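Local coordinates for double-stranded RNA-binding protein 1 (Arabidopsis thaliana, PDB 3ADG), which binds double-stranded RNA and assists DICER-LIKE 1 in the accurate processing of primary and precursor microRNAs in the nucleus, at residues 38-41 and 46-49. Residues are numbered along the deposited sequence; the frame is centred on the assembly and turned at random.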
ATOM      1  N   SER A  38      -2.638  -4.450   3.646  1.00 28.74           N
ATOM      2  CA  SER A  38      -3.239  -3.433   2.783  1.00 29.50           C
ATOM      3  C   SER A  38      -3.093  -3.820   1.312  1.00 29.47           C
ATOM      4  O   SER A  38      -2.134  -4.482   0.919  1.00 29.19           O
ATOM      5  CB  SER A  38      -2.613  -2.054   3.045  1.00 29.78           C
ATOM      6  OG  SER A  38      -3.115  -1.093   2.140  1.00 30.93           O
ATOM      7  N   THR A  39      -4.053  -3.382   0.514  1.00 29.30           N
ATOM      8  CA  THR A  39      -3.983  -3.482  -0.924  1.00 28.98           C
ATOM      9  C   THR A  39      -4.028  -2.060  -1.403  1.00 28.57           C
ATOM     10  O   THR A  39      -4.887  -1.290  -0.945  1.00 28.76           O
ATOM     11  CB  THR A  39      -5.175  -4.265  -1.524  1.00 28.71           C
ATOM     12  OG1 THR A  39      -5.203  -5.586  -0.979  1.00 30.61           O
ATOM     13  CG2 THR A  39      -5.060  -4.349  -3.083  1.00 30.76           C
ATOM     14  N   VAL A  40      -3.069  -1.708  -2.252  1.00 27.99           N
ATOM     15  CA  VAL A  40      -3.078  -0.433  -2.970  1.00 29.04           C
ATOM     16  C   VAL A  40      -3.591  -0.683  -4.375  1.00 29.20           C
ATOM     17  O   VAL A  40      -3.193  -1.669  -5.042  1.00 30.59           O
ATOM     18  CB  VAL A  40      -1.703   0.349  -2.957  1.00 27.92           C
ATOM     19  CG1 VAL A  40      -0.614  -0.380  -3.728  1.00 29.97           C
ATOM     20  CG2 VAL A  40      -1.872   1.800  -3.501  1.00 28.47           C
ATOM     21  N   ILE A  41      -4.460   0.221  -4.822  1.00 30.01           N
ATOM     22  CA  ILE A  41      -5.041   0.146  -6.138  1.00 30.92           C
ATOM     23  C   ILE A  41      -4.619   1.370  -6.957  1.00 31.91           C
ATOM     24  O   ILE A  41      -4.886   2.522  -6.572  1.00 31.55           O
ATOM     25  CB  ILE A  41      -6.575  -0.001  -6.073  1.00 31.16           C
ATOM     26  CG1 ILE A  41      -6.955  -1.210  -5.197  1.00 32.22           C
ATOM     27  CG2 ILE A  41      -7.159  -0.139  -7.470  1.00 31.27           C
ATOM     28  CD1 ILE A  41      -7.402  -0.858  -3.734  1.00 32.36           C
ATOM     29  N   ARG A  46      -4.131  -4.040  -8.638  1.00 32.14           N
ATOM     30  CA  ARG A  46      -4.112  -4.260  -7.181  1.00 31.17           C
ATOM     31  C   ARG A  46      -2.779  -4.842  -6.711  1.00 31.03           C
ATOM     32  O   ARG A  46      -2.332  -5.865  -7.206  1.00 31.00           O
ATOM     33  CB  ARG A  46      -5.236  -5.204  -6.767  1.00 31.51           C
ATOM     34  CG  ARG A  46      -6.642  -4.704  -7.129  1.00 30.31           C
ATOM     35  CD  ARG A  46      -7.742  -5.730  -6.775  1.00 31.90           C
ATOM     36  NE  ARG A  46      -7.696  -6.167  -5.369  1.00 33.00           N
ATOM     37  CZ  ARG A  46      -8.301  -5.518  -4.380  1.00 31.64           C
ATOM     38  NH1 ARG A  46      -8.973  -4.389  -4.640  1.00 31.21           N
ATOM     39  NH2 ARG A  46      -8.209  -5.976  -3.144  1.00 32.09           N
ATOM     40  N   TYR A  47      -2.165  -4.213  -5.718  1.00 29.98           N
ATOM     41  CA  TYR A  47      -0.867  -4.712  -5.213  1.00 29.48           C
ATOM     42  C   TYR A  47      -1.018  -4.917  -3.739  1.00 28.77           C
ATOM     43  O   TYR A  47      -1.488  -4.015  -3.054  1.00 29.20           O
ATOM     44  CB  TYR A  47       0.236  -3.690  -5.449  1.00 30.18           C
ATOM     45  CG  TYR A  47       0.364  -3.191  -6.875  1.00 29.21           C
ATOM     46  CD1 TYR A  47      -0.341  -2.073  -7.301  1.00 28.19           C
ATOM     47  CD2 TYR A  47       1.200  -3.844  -7.795  1.00 30.23           C
ATOM     48  CE1 TYR A  47      -0.213  -1.611  -8.606  1.00 30.41           C
ATOM     49  CE2 TYR A  47       1.356  -3.370  -9.095  1.00 31.13           C
ATOM     50  CZ  TYR A  47       0.631  -2.260  -9.492  1.00 30.59           C
ATOM     51  OH  TYR A  47       0.766  -1.777 -10.758  1.00 33.81           O
ATOM     52  N   ASN A  48      -0.573  -6.069  -3.243  1.00 29.39           N
ATOM     53  CA  ASN A  48      -0.823  -6.431  -1.875  1.00 30.76           C
ATOM     54  C   ASN A  48       0.419  -6.292  -1.004  1.00 30.60           C
ATOM     55  O   ASN A  48       1.507  -6.685  -1.395  1.00 30.24           O
ATOM     56  CB  ASN A  48      -1.389  -7.841  -1.818  1.00 31.19           C
ATOM     57  CG  ASN A  48      -2.817  -7.887  -2.339  1.00 34.03           C
ATOM     58  OD1 ASN A  48      -3.073  -8.190  -3.517  1.00 37.49           O
ATOM     59  ND2 ASN A  48      -3.739  -7.523  -1.490  1.00 33.05           N
ATOM     60  N   SER A  49       0.242  -5.683   0.159  1.00 30.68           N
ATOM     61  CA  SER A  49       1.289  -5.689   1.192  1.00 30.58           C
ATOM     62  C   SER A  49       1.555  -7.087   1.757  1.00 30.25           C
ATOM     63  O   SER A  49       0.755  -8.054   1.614  1.00 28.83           O
ATOM     64  CB  SER A  49       0.869  -4.784   2.352  1.00 30.26           C
ATOM     65  OG  SER A  49      -0.096  -5.461   3.156  1.00 29.61           O
TER
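V40 and Y47 pair in a beta hairpin, each giving its N-H to the other's carbonyl: V40 N lies 2.9 Å from Y47 O and Y47 N 2.8 Å from V40 O. Two residues back from V40, and two on from Y47, S38 O accepts a bond from S49 N at 2.8 Å. Strand 45-48 has just ended, and S38 N donates instead to the hydroxyl of S49, the N-H pointing almost straight (175°) at S49 OG 2.8 Å away. That oxygen stands in for a backbone carbonyl because chi1 of 77° sets it between the backbone N and C of S49. With an alanine here, S38 N would probably be left without this acceptor, and the backbone bond alone would hold the pair. The flanking T39 and I41 turn their own backbone bonds to E24 and V22 of strand 22-28, while S38 OG is satisfied by E24 O. On the face shared by T39, I41 and R46, the arginine bends at chi3 (54°); T39 CG2 lies over one face of its guanidinium, 3.5 Å from R46 NH2, which forms a salt bridge with E24. On the other face, V40 CG1 meets Y47 CB at 3.8 Å, and the tyrosine reaches A67 of helix 56-71. Such antiparallel pairing joins the second and third strands of the alpha-beta-beta-beta-alpha fold of a double-stranded RNA-binding domain, here the protein's first.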